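Local structure of DNA repair protein RecO (Deinococcus radiodurans, 1U5K) at residues Y182-L190 with V206-A217; L140-P148 with L218-V226. The protein is probably involved in DNA repair and in recombination by the RecF pathway, and carries a bound zinc ion. All blocks are in the same frame, centred on the assembly; numbering follows the deposited sequence.

Overall arrangement
Both contacts use helix 211-225 and follow each other along it: contact 1 takes its N-terminal half together with the turn leading in, contact 2 its C-terminal half. Their centres lie about 17 Å apart, and along the chain contact 1 is nested inside the loop closed by contact 2. That loop also carries the zinc site of C153, C156, C173 and C176. Contact 1 packs helix 184-192, which follows the zinc-binding segment, against helix 211-225; the side chain of Y182 is about 13 Å from the zinc ion. Contact 2, away from the metal, joins the same long helix to the chain leaving helix 129-141.

Contact 1 of 2, residues Y182-L190 with V206-A217; sequences YPPAVLDFL and VPSADRPALWRA
With CG1 of V186 anti to its backbone N (chi1 168°), its two methyls divide the work: CG1 meets L214 CD2, while CG2 presses on D210 CB at 3.5 Å. L214 has CG anti to its carbonyl carbon (chi1 -61°), and L214 CD2 reaches both F189 and L190, 3.6 Å from F189 CD2 and equally close to L190 CD2, while CD1 sits over one face of the F189 ring. V206 extends the apolar patch, its CG2 4.3 Å from F189 CB. This is helix-helix packing within the RecO C-terminal region: the axes of 184-190 and 211-217 run in broadly the same direction, at 33°, and come within 10.4 Å. Y138 and W131 of helix 129-141 also meet the F189 ring, Y138 edge-to-face. V206 O lies in the guanidinium plane of R211, which grips it side-on with NE and NH2; D128 and E130 form salt bridges to the same guanidinium. At the other margin Y182 CE2 meets A213 CB and Y182 OH meets A217 CB; L190 CD1 lies over one face of the ring, toward the rim. A water in the plane of that ring lies 2.7 Å from Y182 OH and donates to A213 O.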
loop_
_atom_site.group_PDB
_atom_site.type_symbol
_atom_site.label_atom_id
_atom_site.label_comp_id
_atom_site.label_asym_id
_atom_site.label_seq_id
_atom_site.Cartn_x
_atom_site.Cartn_y
_atom_site.Cartn_z
ATOM N N TYR A 182 3.793 -24.204 -16.781
ATOM C CA TYR A 182 3.699 -24.444 -15.356
ATOM C C TYR A 182 3.911 -25.935 -15.109
ATOM O O TYR A 182 3.451 -26.762 -15.896
ATOM C CB TYR A 182 2.315 -24.070 -14.853
ATOM C CG TYR A 182 2.051 -22.594 -14.699
ATOM C CD1 TYR A 182 0.968 -22.004 -15.326
ATOM C CD2 TYR A 182 2.860 -21.795 -13.904
ATOM C CE1 TYR A 182 0.720 -20.651 -15.173
ATOM C CE2 TYR A 182 2.579 -20.457 -13.697
ATOM C CZ TYR A 182 1.499 -19.881 -14.333
ATOM O OH TYR A 182 1.215 -18.535 -14.186
ATOM N N PRO A 183 4.571 -26.285 -14.010
ATOM C CA PRO A 183 4.686 -27.697 -13.640
ATOM C C PRO A 183 3.331 -28.270 -13.275
ATOM O O PRO A 183 2.370 -27.534 -13.007
ATOM C CB PRO A 183 5.656 -27.699 -12.454
ATOM C CG PRO A 183 5.677 -26.328 -11.935
ATOM C CD PRO A 183 5.238 -25.401 -13.042
ATOM N N PRO A 184 3.238 -29.593 -13.341
ATOM C CA PRO A 184 1.946 -30.276 -13.225
ATOM C C PRO A 184 1.116 -29.959 -11.974
ATOM O O PRO A 184 -0.108 -29.889 -12.068
ATOM C CB PRO A 184 2.310 -31.767 -13.266
ATOM C CG PRO A 184 3.719 -31.855 -13.730
ATOM C CD PRO A 184 4.361 -30.510 -13.605
ATOM N N ALA A 185 1.722 -29.843 -10.798
ATOM C CA ALA A 185 0.933 -29.598 -9.590
ATOM C C ALA A 185 0.417 -28.153 -9.606
ATOM O O ALA A 185 -0.681 -27.875 -9.123
ATOM C CB ALA A 185 1.771 -29.854 -8.338
ATOM N N VAL A 186 1.202 -27.233 -10.155
ATOM C CA VAL A 186 0.746 -25.854 -10.320
ATOM C C VAL A 186 -0.447 -25.769 -11.258
ATOM O O VAL A 186 -1.480 -25.182 -10.936
ATOM C CB VAL A 186 1.914 -24.972 -10.755
ATOM C CG1 VAL A 186 1.448 -23.607 -11.224
ATOM C CG2 VAL A 186 2.934 -24.885 -9.632
ATOM N N LEU A 187 -0.358 -26.457 -12.389
ATOM C CA LEU A 187 -1.426 -26.480 -13.370
ATOM C C LEU A 187 -2.694 -27.060 -12.784
ATOM O O LEU A 187 -3.800 -26.576 -13.019
ATOM C CB LEU A 187 -1.071 -27.324 -14.598
ATOM C CG LEU A 187 -0.616 -26.593 -15.852
ATOM C CD1 LEU A 187 -0.392 -27.643 -16.954
ATOM C CD2 LEU A 187 -1.607 -25.505 -16.234
ATOM N N ASP A 188 -2.515 -28.123 -12.011
ATOM C CA ASP A 188 -3.673 -28.781 -11.445
ATOM C C ASP A 188 -4.394 -27.866 -10.458
ATOM O O ASP A 188 -5.626 -27.792 -10.413
ATOM C CB ASP A 188 -3.233 -30.102 -10.816
ATOM C CG ASP A 188 -4.260 -30.653 -9.887
ATOM O OD1 ASP A 188 -4.024 -30.475 -8.676
ATOM O OD2 ASP A 188 -5.321 -31.187 -10.254
ATOM N N PHE A 189 -3.614 -27.173 -9.642
ATOM C CA PHE A 189 -4.178 -26.179 -8.741
ATOM C C PHE A 189 -4.927 -25.087 -9.491
ATOM O O PHE A 189 -6.091 -24.818 -9.219
ATOM C CB PHE A 189 -3.106 -25.556 -7.856
ATOM C CG PHE A 189 -3.663 -24.553 -6.890
ATOM C CD1 PHE A 189 -4.208 -24.970 -5.693
ATOM C CD2 PHE A 189 -3.687 -23.206 -7.220
ATOM C CE1 PHE A 189 -4.712 -24.029 -4.812
ATOM C CE2 PHE A 189 -4.220 -22.271 -6.348
ATOM C CZ PHE A 189 -4.693 -22.685 -5.138
ATOM N N LEU A 190 -4.251 -24.481 -10.454
ATOM C CA LEU A 190 -4.840 -23.390 -11.215
ATOM C C LEU A 190 -6.146 -23.785 -11.892
ATOM O O LEU A 190 -7.090 -23.004 -11.878
ATOM C CB LEU A 190 -3.823 -22.855 -12.221
ATOM C CG LEU A 190 -2.626 -22.114 -11.651
ATOM C CD1 LEU A 190 -1.715 -21.700 -12.768
ATOM C CD2 LEU A 190 -2.944 -20.943 -10.764
ATOM N N VAL A 206 0.724 -27.620 -2.600
ATOM C CA VAL A 206 1.750 -27.464 -3.614
ATOM C C VAL A 206 3.016 -27.169 -2.827
ATOM O O VAL A 206 2.964 -26.462 -1.818
ATOM C CB VAL A 206 1.378 -26.333 -4.594
ATOM C CG1 VAL A 206 2.574 -25.797 -5.354
ATOM C CG2 VAL A 206 0.320 -26.818 -5.572
ATOM N N PRO A 207 4.137 -27.746 -3.245
ATOM C CA PRO A 207 5.403 -27.531 -2.546
ATOM C C PRO A 207 5.790 -26.063 -2.572
ATOM O O PRO A 207 5.469 -25.335 -3.511
ATOM C CB PRO A 207 6.423 -28.326 -3.362
ATOM C CG PRO A 207 5.645 -29.218 -4.218
ATOM C CD PRO A 207 4.268 -28.684 -4.372
ATOM N N SER A 208 6.542 -25.678 -1.550
ATOM C CA SER A 208 6.867 -24.290 -1.278
ATOM C C SER A 208 7.589 -23.657 -2.467
ATOM O O SER A 208 7.400 -22.471 -2.761
ATOM C CB SER A 208 7.685 -24.223 0.018
ATOM O OG SER A 208 8.252 -22.937 0.177
ATOM N N ALA A 209 8.400 -24.455 -3.158
ATOM C CA ALA A 209 9.158 -23.958 -4.296
ATOM C C ALA A 209 8.213 -23.480 -5.392
ATOM O O ALA A 209 8.565 -22.551 -6.100
ATOM C CB ALA A 209 10.093 -25.034 -4.851
ATOM N N ASP A 210 7.053 -24.112 -5.556
ATOM C CA ASP A 210 6.103 -23.747 -6.602
ATOM C C ASP A 210 5.090 -22.661 -6.243
ATOM O O ASP A 210 4.315 -22.213 -7.088
ATOM C CB ASP A 210 5.349 -24.986 -7.081
ATOM C CG ASP A 210 6.251 -25.988 -7.780
ATOM O OD1 ASP A 210 7.158 -25.593 -8.542
ATOM O OD2 ASP A 210 6.126 -27.212 -7.587
ATOM N N ARG A 211 5.138 -22.178 -5.011
ATOM C CA ARG A 211 4.128 -21.235 -4.560
ATOM C C ARG A 211 4.277 -19.815 -5.097
ATOM O O ARG A 211 3.254 -19.205 -5.385
ATOM C CB ARG A 211 4.014 -21.257 -3.043
ATOM C CG ARG A 211 3.415 -22.535 -2.511
ATOM C CD ARG A 211 3.344 -22.544 -1.009
ATOM N NE ARG A 211 3.036 -23.883 -0.539
ATOM C CZ ARG A 211 2.787 -24.237 0.714
ATOM N NH1 ARG A 211 2.816 -23.338 1.682
ATOM N NH2 ARG A 211 2.459 -25.497 0.974
ATOM N N PRO A 212 5.486 -19.273 -5.228
ATOM C CA PRO A 212 5.631 -17.935 -5.815
ATOM C C PRO A 212 4.899 -17.811 -7.153
ATOM O O PRO A 212 4.270 -16.781 -7.385
ATOM C CB PRO A 212 7.152 -17.747 -5.906
ATOM C CG PRO A 212 7.654 -18.562 -4.746
ATOM C CD PRO A 212 6.783 -19.802 -4.775
ATOM N N ALA A 213 4.927 -18.841 -7.993
ATOM C CA ALA A 213 4.170 -18.859 -9.242
ATOM C C ALA A 213 2.665 -18.657 -9.038
ATOM O O ALA A 213 2.026 -17.889 -9.768
ATOM C CB ALA A 213 4.415 -20.151 -9.978
ATOM N N LEU A 214 2.125 -19.342 -8.034
ATOM C CA LEU A 214 0.727 -19.206 -7.638
ATOM C C LEU A 214 0.356 -17.816 -7.118
ATOM O O LEU A 214 -0.688 -17.285 -7.505
ATOM C CB LEU A 214 0.341 -20.271 -6.621
ATOM C CG LEU A 214 0.462 -21.714 -7.115
ATOM C CD1 LEU A 214 0.083 -22.681 -6.006
ATOM C CD2 LEU A 214 -0.481 -21.892 -8.296
ATOM N N TRP A 215 1.210 -17.227 -6.286
ATOM C CA TRP A 215 0.982 -15.884 -5.785
ATOM C C TRP A 215 1.038 -14.897 -6.936
ATOM O O TRP A 215 0.229 -13.975 -6.995
ATOM C CB TRP A 215 1.981 -15.455 -4.711
ATOM C CG TRP A 215 1.701 -16.069 -3.389
ATOM C CD1 TRP A 215 2.523 -16.938 -2.721
ATOM C CD2 TRP A 215 0.525 -15.916 -2.584
ATOM N NE1 TRP A 215 1.931 -17.318 -1.546
ATOM C CE2 TRP A 215 0.712 -16.703 -1.428
ATOM C CE3 TRP A 215 -0.674 -15.211 -2.718
ATOM C CZ2 TRP A 215 -0.251 -16.806 -0.431
ATOM C CZ3 TRP A 215 -1.634 -15.311 -1.714
ATOM C CH2 TRP A 215 -1.426 -16.127 -0.595
ATOM N N ARG A 216 1.971 -15.096 -7.859
ATOM C CA ARG A 216 2.166 -14.159 -8.956
ATOM C C ARG A 216 0.969 -14.139 -9.890
ATOM O O ARG A 216 0.506 -13.074 -10.295
ATOM C CB ARG A 216 3.468 -14.418 -9.710
ATOM C CG ARG A 216 4.692 -13.839 -9.006
ATOM C CD ARG A 216 5.918 -13.658 -9.893
ATOM N NE ARG A 216 6.250 -14.934 -10.522
ATOM C CZ ARG A 216 7.021 -15.864 -9.974
ATOM N NH1 ARG A 216 7.594 -15.665 -8.793
ATOM N NH2 ARG A 216 7.231 -16.997 -10.628
ATOM N N ALA A 217 0.443 -15.315 -10.197
ATOM C CA ALA A 217 -0.674 -15.436 -11.110
ATOM C C ALA A 217 -1.904 -14.768 -10.502
ATOM O O ALA A 217 -2.611 -14.019 -11.186
ATOM C CB ALA A 217 -0.925 -16.878 -11.404
HETATM O O HOH W 1 2.809 -17.287 -12.374
#

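Contact 2 of 2, residues L140-P148 with L218-V226; sequences LLGLAGVIP and LEKFVTVQV
The ring of F221 extends from helix 218-225 toward the chain that leaves helix 129-141, and V146, I147, P148 and L141 gather round it. Having CG anti to the backbone N (chi1 -179°) carries the ring outward, and its far end meets the backbone: I147 O lies at the ring edge, near its plane, 3.6 Å from F221 CZ, while P148 CA approaches the same CZ obliquely. V146 comes in at a slant, with CG2 3.9 Å from F221 CE2. The other methyl, V146 CG1, turns to the end of the helix, lying 3.5 Å from Q225 CB and only 3.3 Å from V226 CG2, a tighter fit than usual for two methyls. L141 lies across the helix further back, its CD2 touching V222 CG2 at 3.8 Å and its CD1 meeting L218 CD1. L102 of helix 86-102 also packs on L141, and F98 on V222, placing the contact within the helical part of the RecO C-terminal region.

The first torsion of Q225 sets CG over one face of the F221 ring, toward its rim; the bend at chi2 (-86°) then brings the amide back to the loop. There Q225 OE1 accepts the N-H of I147, with I147 N at 3.2 Å; the bond is almost straight at hydrogen (174°), but the donor stands above the carbonyl plane of the amide. Cutting this side chain back to an alanine is likely to leave the I147 N-H without this acceptor and part of the F221 face without its cover. A single side-chain-to-backbone hydrogen bond thus fixes the loop against the helix end at one point, while most of the remaining side-chain contacts are between apolar groups and depend on close fit.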
loop_
_atom_site.group_PDB
_atom_site.type_symbol
_atom_site.label_atom_id
_atom_site.label_comp_id
_atom_site.label_asym_id
_atom_site.label_seq_id
_atom_site.Cartn_x
_atom_site.Cartn_y
_atom_site.Cartn_z
ATOM N N LEU A 140 -12.100 -17.628 -3.177
ATOM C CA LEU A 140 -12.899 -16.413 -3.164
ATOM C C LEU A 140 -13.072 -15.828 -4.565
ATOM O O LEU A 140 -14.038 -15.122 -4.803
ATOM C CB LEU A 140 -12.310 -15.354 -2.231
ATOM C CG LEU A 140 -12.425 -15.605 -0.733
ATOM C CD1 LEU A 140 -11.363 -14.898 0.120
ATOM C CD2 LEU A 140 -13.828 -15.307 -0.242
ATOM N N LEU A 141 -12.155 -16.068 -5.497
ATOM C CA LEU A 141 -12.364 -15.647 -6.875
ATOM C C LEU A 141 -13.688 -16.110 -7.474
ATOM O O LEU A 141 -14.301 -15.390 -8.272
ATOM C CB LEU A 141 -11.223 -16.105 -7.784
ATOM C CG LEU A 141 -9.782 -15.742 -7.412
ATOM C CD1 LEU A 141 -8.777 -16.388 -8.360
ATOM C CD2 LEU A 141 -9.650 -14.246 -7.478
ATOM N N GLY A 142 -14.124 -17.311 -7.109
ATOM C CA GLY A 142 -15.395 -17.841 -7.562
ATOM C C GLY A 142 -16.629 -17.131 -7.048
ATOM O O GLY A 142 -17.709 -17.335 -7.599
ATOM N N LEU A 143 -16.504 -16.317 -6.003
ATOM C CA LEU A 143 -17.668 -15.648 -5.452
ATOM C C LEU A 143 -17.745 -14.169 -5.812
ATOM O O LEU A 143 -18.699 -13.478 -5.485
ATOM C CB LEU A 143 -17.665 -15.790 -3.939
ATOM C CG LEU A 143 -17.668 -17.217 -3.405
ATOM C CD1 LEU A 143 -17.473 -17.202 -1.895
ATOM C CD2 LEU A 143 -18.943 -17.929 -3.785
ATOM N N ALA A 144 -16.730 -13.688 -6.517
ATOM C CA ALA A 144 -16.558 -12.270 -6.736
ATOM C C ALA A 144 -16.910 -11.974 -8.186
ATOM O O ALA A 144 -17.348 -12.868 -8.911
ATOM C CB ALA A 144 -15.122 -11.888 -6.365
ATOM N N GLY A 145 -16.673 -10.732 -8.595
ATOM C CA GLY A 145 -16.994 -10.193 -9.913
ATOM C C GLY A 145 -16.080 -10.513 -11.089
ATOM O O GLY A 145 -16.483 -10.379 -12.252
ATOM N N VAL A 146 -14.831 -10.861 -10.799
ATOM C CA VAL A 146 -13.925 -11.442 -11.790
ATOM C C VAL A 146 -14.462 -12.723 -12.429
ATOM O O VAL A 146 -15.344 -13.385 -11.853
ATOM C CB VAL A 146 -12.566 -11.758 -11.146
ATOM C CG1 VAL A 146 -12.008 -10.522 -10.478
ATOM C CG2 VAL A 146 -12.699 -12.887 -10.130
ATOM N N ILE A 147 -13.892 -13.038 -13.595
ATOM C CA ILE A 147 -14.213 -14.224 -14.388
ATOM C C ILE A 147 -12.982 -15.090 -14.651
ATOM O O ILE A 147 -12.181 -14.845 -15.565
ATOM C CB ILE A 147 -14.884 -13.871 -15.729
ATOM C CG1 ILE A 147 -16.136 -13.023 -15.498
ATOM C CG2 ILE A 147 -15.156 -15.139 -16.555
ATOM C CD1 ILE A 147 -17.446 -13.780 -15.693
ATOM N N PRO A 148 -12.805 -16.082 -13.786
ATOM C CA PRO A 148 -11.707 -17.029 -13.967
ATOM C C PRO A 148 -11.942 -17.784 -15.287
ATOM O O PRO A 148 -13.091 -18.038 -15.684
ATOM C CB PRO A 148 -11.807 -17.916 -12.725
ATOM C CG PRO A 148 -12.724 -17.214 -11.751
ATOM C CD PRO A 148 -13.581 -16.311 -12.550
ATOM N N LEU A 218 -2.101 -15.011 -9.211
ATOM C CA LEU A 218 -3.191 -14.404 -8.459
ATOM C C LEU A 218 -3.123 -12.875 -8.521
ATOM O O LEU A 218 -4.142 -12.249 -8.809
ATOM C CB LEU A 218 -3.217 -14.914 -7.020
ATOM C CG LEU A 218 -4.287 -14.318 -6.106
ATOM C CD1 LEU A 218 -5.616 -14.800 -6.565
ATOM C CD2 LEU A 218 -4.003 -14.623 -4.635
ATOM N N GLU A 219 -1.940 -12.302 -8.296
ATOM C CA GLU A 219 -1.717 -10.862 -8.288
ATOM C C GLU A 219 -2.005 -10.228 -9.648
ATOM O O GLU A 219 -2.683 -9.209 -9.709
ATOM C CB GLU A 219 -0.276 -10.537 -7.891
ATOM C CG GLU A 219 0.036 -10.757 -6.424
ATOM C CD GLU A 219 1.469 -10.387 -6.067
ATOM O OE1 GLU A 219 1.685 -9.263 -5.593
ATOM O OE2 GLU A 219 2.401 -11.181 -6.286
ATOM N N LYS A 220 -1.499 -10.837 -10.716
ATOM C CA LYS A 220 -1.703 -10.348 -12.067
ATOM C C LYS A 220 -3.184 -10.402 -12.441
ATOM O O LYS A 220 -3.762 -9.423 -12.916
ATOM C CB LYS A 220 -0.895 -11.194 -13.062
ATOM C CG LYS A 220 -0.910 -10.709 -14.506
ATOM C CD LYS A 220 -0.633 -9.227 -14.680
ATOM C CE LYS A 220 0.790 -8.766 -14.446
ATOM N NZ LYS A 220 0.891 -7.361 -14.964
ATOM N N PHE A 221 -3.793 -11.563 -12.236
ATOM C CA PHE A 221 -5.200 -11.747 -12.545
ATOM C C PHE A 221 -6.082 -10.733 -11.825
ATOM O O PHE A 221 -6.905 -10.088 -12.474
ATOM C CB PHE A 221 -5.631 -13.177 -12.203
ATOM C CG PHE A 221 -7.068 -13.475 -12.507
ATOM C CD1 PHE A 221 -7.510 -13.613 -13.807
ATOM C CD2 PHE A 221 -7.994 -13.578 -11.496
ATOM C CE1 PHE A 221 -8.834 -13.917 -14.089
ATOM C CE2 PHE A 221 -9.325 -13.858 -11.774
ATOM C CZ PHE A 221 -9.736 -14.027 -13.071
ATOM N N VAL A 222 -5.928 -10.595 -10.509
ATOM C CA VAL A 222 -6.798 -9.724 -9.725
ATOM C C VAL A 222 -6.637 -8.252 -10.134
ATOM O O VAL A 222 -7.613 -7.525 -10.278
ATOM C CB VAL A 222 -6.658 -9.952 -8.204
ATOM C CG1 VAL A 222 -7.373 -8.864 -7.427
ATOM C CG2 VAL A 222 -7.195 -11.318 -7.795
ATOM N N THR A 223 -5.400 -7.819 -10.313
ATOM C CA THR A 223 -5.050 -6.467 -10.697
ATOM C C THR A 223 -5.553 -6.168 -12.105
ATOM O O THR A 223 -5.994 -5.056 -12.337
ATOM C CB THR A 223 -3.522 -6.273 -10.609
ATOM O OG1 THR A 223 -3.124 -6.281 -9.225
ATOM C CG2 THR A 223 -3.158 -4.845 -11.004
ATOM N N VAL A 224 -5.507 -7.112 -13.042
ATOM C CA VAL A 224 -6.071 -6.863 -14.367
ATOM C C VAL A 224 -7.598 -6.845 -14.325
ATOM O O VAL A 224 -8.214 -6.008 -14.969
ATOM C CB VAL A 224 -5.547 -7.850 -15.414
ATOM C CG1 VAL A 224 -6.324 -7.750 -16.735
ATOM C CG2 VAL A 224 -4.069 -7.610 -15.605
ATOM N N GLN A 225 -8.226 -7.733 -13.564
ATOM C CA GLN A 225 -9.668 -7.901 -13.593
ATOM C C GLN A 225 -10.408 -6.872 -12.738
ATOM O O GLN A 225 -11.530 -6.497 -13.067
ATOM C CB GLN A 225 -10.063 -9.286 -13.087
ATOM C CG GLN A 225 -9.644 -10.482 -13.944
ATOM C CD GLN A 225 -10.655 -10.780 -15.025
ATOM O OE1 GLN A 225 -11.846 -10.926 -14.733
ATOM N NE2 GLN A 225 -10.189 -10.846 -16.271
ATOM N N VAL A 226 -9.808 -6.442 -11.631
ATOM C CA VAL A 226 -10.527 -5.637 -10.645
ATOM C C VAL A 226 -9.849 -4.284 -10.579
ATOM O O VAL A 226 -8.632 -4.230 -10.451
ATOM C CB VAL A 226 -10.492 -6.239 -9.233
ATOM C CG1 VAL A 226 -11.184 -5.353 -8.212
ATOM C CG2 VAL A 226 -11.121 -7.601 -9.242
#